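Local coordinates for protein glutathione transferase o1 (PDB 3RBT) that probably transfers glutathione to substrates and may reduce dehydroascorbate, as an Omega-class member of the glutathione transferase superfamily, at residues 166-180 with 207-220. Numbering follows the deposited sequence.
Sequences YFGGNRPGMLDYMVW and FADWGDQMQLDDIV
Trp210 donates from NE1 to OD1 of Asp176, 2.7 Å away, and the bond is bent (141°). It arrives on the anti side of the carboxylate. The edge of the Phe167 ring meets one face of the Trp210 indole, and CG of Met214 covers the opposite face. The edge of Trp180 points at the face of Trp210, offset, with Trp180 CE3 3.6 Å from Trp210 CH2. CB of Met214 lies over the Trp180 six-membered ring, 3.6 Å from its centroid, and CG2 of Val220 lies over the five-membered ring. With CG anti to the backbone N (chi1 -173°), Trp180 fits as a knob among Trp210, Gly211, Met214 and Val220. Glu184 accepts from NE1 of Trp180. Replacing Trp180 by alanine would probably open a gap between the helices, leave Met214 and Val220 without the ring they lie on, and cost Glu184 its indole donor. OH of Tyr177 donates to OD2 of Asp217, 2.6 Å away, the N-cap residue of helix 218-222.

The second shell fixes Asp176. Its OD1 also accepts from the backbone N of Phe167, and OD2 from those of Gly168 and Gly173. The buried carboxylate thus takes four N-H bonds. Asp176 gives one half of a capping box, since Gly173 at the N-cap has no side chain to return the bond.

The axes of 174-180 and 207-216 cross at -90°, 12.0 Å apart at closest, in the helical C-terminal domain. Helix 145-162 packs on Phe167, Phe207 and Trp210, and helix 36-47 of the thioredoxin-like domain on Tyr177 and Ile219.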
loop_
_atom_site.group_PDB
_atom_site.type_symbol
_atom_site.label_atom_id
_atom_site.label_comp_id
_atom_site.label_asym_id
_atom_site.label_seq_id
_atom_site.Cartn_x
_atom_site.Cartn_y
_atom_site.Cartn_z
ATOM N N TYR A 166 13.454 -18.749 -6.558
ATOM C CA TYR A 166 12.973 -17.379 -6.471
ATOM C C TYR A 166 11.817 -17.285 -5.497
ATOM O O TYR A 166 11.220 -18.296 -5.140
ATOM C CB TYR A 166 12.502 -16.883 -7.836
ATOM C CG TYR A 166 13.460 -17.104 -8.983
ATOM C CD1 TYR A 166 14.351 -16.102 -9.374
ATOM C CD2 TYR A 166 13.446 -18.299 -9.708
ATOM C CE1 TYR A 166 15.229 -16.295 -10.438
ATOM C CE2 TYR A 166 14.320 -18.500 -10.775
ATOM C CZ TYR A 166 15.206 -17.496 -11.133
ATOM O OH TYR A 166 16.058 -17.682 -12.196
ATOM N N PHE A 167 11.472 -16.058 -5.107
ATOM C CA PHE A 167 10.298 -15.821 -4.273
ATOM C C PHE A 167 9.018 -16.273 -4.983
ATOM O O PHE A 167 8.082 -16.752 -4.338
ATOM C CB PHE A 167 10.235 -14.350 -3.831
ATOM C CG PHE A 167 11.314 -13.982 -2.850
ATOM C CD1 PHE A 167 12.518 -13.443 -3.288
ATOM C CD2 PHE A 167 11.141 -14.224 -1.488
ATOM C CE1 PHE A 167 13.533 -13.127 -2.375
ATOM C CE2 PHE A 167 12.144 -13.921 -0.570
ATOM C CZ PHE A 167 13.345 -13.369 -1.016
ATOM N N GLY A 168 9.008 -16.156 -6.310
ATOM C CA GLY A 168 7.883 -16.608 -7.133
ATOM C C GLY A 168 7.809 -18.104 -7.403
ATOM O O GLY A 168 6.849 -18.582 -8.004
ATOM N N GLY A 169 8.810 -18.857 -6.954
ATOM C CA GLY A 169 8.854 -20.291 -7.214
ATOM C C GLY A 169 10.022 -20.650 -8.101
ATOM O O GLY A 169 11.132 -20.174 -7.881
ATOM N N ASN A 170 9.764 -21.483 -9.109
ATOM C CA ASN A 170 10.789 -21.935 -10.057
ATOM C C ASN A 170 11.231 -20.839 -11.017
ATOM O O ASN A 170 12.325 -20.918 -11.589
ATOM C CB ASN A 170 10.289 -23.138 -10.863
ATOM C CG ASN A 170 10.311 -24.443 -10.071
ATOM O OD1 ASN A 170 10.845 -24.518 -8.957
ATOM N ND2 ASN A 170 9.743 -25.490 -10.663
ATOM N N ARG A 171 10.356 -19.846 -11.200
ATOM C CA ARG A 171 10.602 -18.674 -12.036
ATOM C C ARG A 171 10.325 -17.421 -11.216
ATOM O O ARG A 171 9.549 -17.478 -10.256
ATOM C CB ARG A 171 9.695 -18.666 -13.270
ATOM C CG ARG A 171 9.934 -19.784 -14.260
ATOM C CD ARG A 171 11.329 -19.753 -14.881
ATOM N NE ARG A 171 11.512 -20.926 -15.735
ATOM C CZ ARG A 171 11.897 -22.120 -15.299
ATOM N NH1 ARG A 171 12.170 -22.308 -14.012
ATOM N NH2 ARG A 171 12.021 -23.124 -16.155
ATOM N N PRO A 172 10.940 -16.280 -11.600
ATOM C CA PRO A 172 10.673 -15.035 -10.863
ATOM C C PRO A 172 9.208 -14.596 -10.958
ATOM O O PRO A 172 8.587 -14.722 -12.015
ATOM C CB PRO A 172 11.596 -14.004 -11.524
ATOM C CG PRO A 172 12.547 -14.766 -12.370
ATOM C CD PRO A 172 11.964 -16.114 -12.653
ATOM N N GLY A 173 8.663 -14.112 -9.847
ATOM C CA GLY A 173 7.292 -13.604 -9.798
ATOM C C GLY A 173 7.282 -12.142 -9.421
ATOM O O GLY A 173 8.327 -11.496 -9.423
ATOM N N MET A 174 6.103 -11.617 -9.096
ATOM C CA MET A 174 5.956 -10.206 -8.748
ATOM C C MET A 174 6.909 -9.723 -7.641
ATOM O O MET A 174 7.523 -8.665 -7.770
ATOM C CB MET A 174 4.507 -9.892 -8.349
ATOM C CG MET A 174 4.255 -8.406 -8.088
ATOM S SD MET A 174 4.495 -7.414 -9.587
ATOM C CE MET A 174 2.865 -7.524 -10.338
ATOM N N LEU A 175 7.020 -10.478 -6.551
ATOM C CA LEU A 175 7.906 -10.066 -5.452
ATOM C C LEU A 175 9.374 -9.915 -5.917
ATOM O O LEU A 175 10.012 -8.895 -5.645
ATOM C CB LEU A 175 7.785 -11.013 -4.249
ATOM C CG LEU A 175 8.609 -10.676 -2.998
ATOM C CD1 LEU A 175 8.259 -9.274 -2.428
ATOM C CD2 LEU A 175 8.451 -11.751 -1.928
ATOM N N ASP A 176 9.886 -10.909 -6.641
ATOM C CA ASP A 176 11.232 -10.825 -7.213
ATOM C C ASP A 176 11.514 -9.514 -7.960
ATOM O O ASP A 176 12.507 -8.849 -7.685
ATOM C CB ASP A 176 11.490 -12.022 -8.125
ATOM C CG ASP A 176 11.366 -13.329 -7.391
ATOM O OD1 ASP A 176 12.334 -13.729 -6.701
ATOM O OD2 ASP A 176 10.286 -13.947 -7.490
ATOM N N TYR A 177 10.640 -9.144 -8.892
ATOM C CA TYR A 177 10.851 -7.935 -9.685
ATOM C C TYR A 177 10.599 -6.639 -8.897
ATOM O O TYR A 177 11.264 -5.634 -9.148
ATOM C CB TYR A 177 10.006 -7.952 -10.962
ATOM C CG TYR A 177 10.417 -9.009 -11.978
ATOM C CD1 TYR A 177 9.516 -9.981 -12.408
ATOM C CD2 TYR A 177 11.702 -9.022 -12.518
ATOM C CE1 TYR A 177 9.888 -10.940 -13.346
ATOM C CE2 TYR A 177 12.077 -9.973 -13.456
ATOM C CZ TYR A 177 11.171 -10.932 -13.858
ATOM O OH TYR A 177 11.555 -11.877 -14.786
ATOM N N MET A 178 9.643 -6.664 -7.963
ATOM C CA MET A 178 9.353 -5.496 -7.117
ATOM C C MET A 178 10.566 -5.093 -6.278
ATOM O O MET A 178 10.812 -3.916 -6.043
ATOM C CB MET A 178 8.161 -5.765 -6.182
ATOM C CG MET A 178 6.774 -5.795 -6.864
ATOM S SD MET A 178 6.448 -4.430 -7.996
ATOM C CE MET A 178 5.833 -3.182 -6.893
ATOM N N VAL A 179 11.317 -6.094 -5.848
ATOM C CA VAL A 179 12.418 -5.948 -4.915
ATOM C C VAL A 179 13.757 -5.687 -5.635
ATOM O O VAL A 179 14.651 -5.014 -5.093
ATOM C CB VAL A 179 12.458 -7.236 -4.035
ATOM C CG1 VAL A 179 13.826 -7.743 -3.795
ATOM C CG2 VAL A 179 11.654 -7.037 -2.739
ATOM N N TRP A 180 13.869 -6.189 -6.862
ATOM C CA TRP A 180 15.139 -6.187 -7.585
ATOM C C TRP A 180 15.839 -4.830 -7.759
ATOM O O TRP A 180 17.047 -4.750 -7.539
ATOM C CB TRP A 180 15.031 -6.899 -8.943
ATOM C CG TRP A 180 16.389 -7.025 -9.579
ATOM C CD1 TRP A 180 16.836 -6.393 -10.694
ATOM C CD2 TRP A 180 17.495 -7.795 -9.081
ATOM N NE1 TRP A 180 18.152 -6.733 -10.940
ATOM C CE2 TRP A 180 18.576 -7.591 -9.956
ATOM C CE3 TRP A 180 17.672 -8.634 -7.969
ATOM C CZ2 TRP A 180 19.818 -8.218 -9.774
ATOM C CZ3 TRP A 180 18.905 -9.237 -7.777
ATOM C CH2 TRP A 180 19.964 -9.026 -8.674
ATOM N N PHE A 207 19.954 -15.547 -0.385
ATOM C CA PHE A 207 19.654 -14.262 -1.032
ATOM C C PHE A 207 20.729 -13.917 -2.052
ATOM O O PHE A 207 20.415 -13.523 -3.172
ATOM C CB PHE A 207 19.533 -13.138 0.006
ATOM C CG PHE A 207 18.736 -11.954 -0.472
ATOM C CD1 PHE A 207 17.346 -11.973 -0.428
ATOM C CD2 PHE A 207 19.378 -10.821 -0.967
ATOM C CE1 PHE A 207 16.598 -10.882 -0.868
ATOM C CE2 PHE A 207 18.648 -9.721 -1.411
ATOM C CZ PHE A 207 17.249 -9.750 -1.362
ATOM N N ALA A 208 21.995 -14.097 -1.658
ATOM C CA ALA A 208 23.128 -13.858 -2.541
ATOM C C ALA A 208 23.025 -14.729 -3.788
ATOM O O ALA A 208 23.203 -14.237 -4.897
ATOM C CB ALA A 208 24.455 -14.123 -1.810
ATOM N N ASP A 209 22.730 -16.017 -3.586
ATOM C CA ASP A 209 22.497 -16.964 -4.672
ATOM C C ASP A 209 21.392 -16.479 -5.617
ATOM O O ASP A 209 21.566 -16.480 -6.834
ATOM C CB ASP A 209 22.134 -18.348 -4.111
ATOM C CG ASP A 209 23.340 -19.118 -3.602
ATOM O OD1 ASP A 209 24.462 -18.558 -3.566
ATOM O OD2 ASP A 209 23.164 -20.302 -3.230
ATOM N N TRP A 210 20.269 -16.058 -5.038
ATOM C CA TRP A 210 19.130 -15.515 -5.777
ATOM C C TRP A 210 19.543 -14.288 -6.604
ATOM O O TRP A 210 19.219 -14.196 -7.793
ATOM C CB TRP A 210 17.986 -15.204 -4.796
ATOM C CG TRP A 210 16.867 -14.355 -5.349
ATOM C CD1 TRP A 210 15.785 -14.786 -6.067
ATOM C CD2 TRP A 210 16.716 -12.940 -5.210
ATOM N NE1 TRP A 210 14.978 -13.724 -6.392
ATOM C CE2 TRP A 210 15.523 -12.578 -5.877
ATOM C CE3 TRP A 210 17.475 -11.940 -4.590
ATOM C CZ2 TRP A 210 15.069 -11.259 -5.944
ATOM C CZ3 TRP A 210 17.028 -10.633 -4.652
ATOM C CH2 TRP A 210 15.834 -10.301 -5.327
ATOM N N GLY A 211 20.271 -13.366 -5.973
ATOM C CA GLY A 211 20.889 -12.234 -6.664
ATOM C C GLY A 211 21.641 -12.622 -7.929
ATOM O O GLY A 211 21.479 -11.988 -8.979
ATOM N N ASP A 212 22.454 -13.671 -7.833
ATOM C CA ASP A 212 23.221 -14.168 -8.977
ATOM C C ASP A 212 22.303 -14.668 -10.082
ATOM O O ASP A 212 22.509 -14.364 -11.256
ATOM C CB ASP A 212 24.177 -15.290 -8.546
ATOM C CG ASP A 212 25.315 -14.785 -7.690
ATOM O OD1 ASP A 212 25.639 -13.579 -7.784
ATOM O OD2 ASP A 212 25.887 -15.589 -6.929
ATOM N N GLN A 213 21.288 -15.435 -9.694
ATOM C CA GLN A 213 20.314 -15.957 -10.642
ATOM C C GLN A 213 19.484 -14.849 -11.292
ATOM O O GLN A 213 19.237 -14.890 -12.492
ATOM C CB GLN A 213 19.412 -16.999 -9.969
ATOM C CG GLN A 213 20.112 -18.335 -9.702
ATOM C CD GLN A 213 20.464 -19.070 -10.980
ATOM O OE1 GLN A 213 19.614 -19.259 -11.858
ATOM N NE2 GLN A 213 21.719 -19.494 -11.095
ATOM N N MET A 214 19.070 -13.858 -10.501
ATOM C CA MET A 214 18.329 -12.716 -11.036
ATOM C C MET A 214 19.161 -11.970 -12.074
ATOM O O MET A 214 18.627 -11.520 -13.075
ATOM C CB MET A 214 17.912 -11.750 -9.924
ATOM C CG MET A 214 16.759 -12.223 -9.052
ATOM S SD MET A 214 15.163 -12.378 -9.889
ATOM C CE MET A 214 14.755 -10.655 -10.208
ATOM N N GLN A 215 20.469 -11.851 -11.842
ATOM C CA GLN A 215 21.347 -11.160 -12.798
ATOM C C GLN A 215 21.375 -11.802 -14.193
ATOM O O GLN A 215 21.648 -11.124 -15.189
ATOM C CB GLN A 215 22.763 -11.022 -12.241
ATOM C CG GLN A 215 22.881 -9.962 -11.143
ATOM C CD GLN A 215 24.264 -9.916 -10.534
ATOM O OE1 GLN A 215 24.467 -10.357 -9.402
ATOM N NE2 GLN A 215 25.236 -9.401 -11.294
ATOM N N LEU A 216 21.075 -13.098 -14.260
ATOM C CA LEU A 216 21.068 -13.829 -15.524
ATOM C C LEU A 216 19.730 -13.774 -16.258
ATOM O O LEU A 216 19.652 -14.154 -17.429
ATOM C CB LEU A 216 21.505 -15.287 -15.307
ATOM C CG LEU A 216 22.874 -15.518 -14.651
ATOM C CD1 LEU A 216 23.151 -17.009 -14.458
ATOM C CD2 LEU A 216 23.990 -14.867 -15.462
ATOM N N ASP A 217 18.693 -13.287 -15.574
ATOM C CA ASP A 217 17.336 -13.182 -16.127
ATOM C C ASP A 217 17.304 -12.176 -17.280
ATOM O O ASP A 217 17.787 -11.048 -17.148
ATOM C CB ASP A 217 16.360 -12.769 -15.012
ATOM C CG ASP A 217 14.900 -13.002 -15.372
ATOM O OD1 ASP A 217 14.509 -14.159 -15.657
ATOM O OD2 ASP A 217 14.127 -12.027 -15.336
ATOM N N ASP A 218 16.736 -12.598 -18.410
ATOM C CA ASP A 218 16.684 -11.779 -19.630
ATOM C C ASP A 218 16.007 -10.424 -19.448
ATOM O O ASP A 218 16.428 -9.423 -20.037
ATOM C CB ASP A 218 15.997 -12.550 -20.755
ATOM C CG ASP A 218 16.759 -13.798 -21.143
ATOM O OD1 ASP A 218 17.564 -13.733 -22.105
ATOM O OD2 ASP A 218 16.574 -14.829 -20.462
ATOM N N ILE A 219 14.958 -10.412 -18.632
ATOM C CA ILE A 219 14.233 -9.200 -18.288
ATOM C C ILE A 219 15.102 -8.263 -17.435
ATOM O O ILE A 219 15.181 -7.062 -17.711
ATOM C CB ILE A 219 12.895 -9.559 -17.593
ATOM C CG1 ILE A 219 11.990 -10.320 -18.574
ATOM C CG2 ILE A 219 12.183 -8.313 -17.065
ATOM C CD1 ILE A 219 11.128 -11.379 -17.916
ATOM N N VAL A 220 15.753 -8.813 -16.409
ATOM C CA VAL A 220 16.676 -8.049 -15.571
ATOM C C VAL A 220 17.772 -7.394 -16.422
ATOM O O VAL A 220 18.026 -6.183 -16.322
ATOM C CB VAL A 220 17.313 -8.947 -14.482
ATOM C CG1 VAL A 220 18.591 -8.312 -13.904
ATOM C CG2 VAL A 220 16.303 -9.252 -13.382
HETATM O O HOH W 1 17.004 -20.235 -12.217
#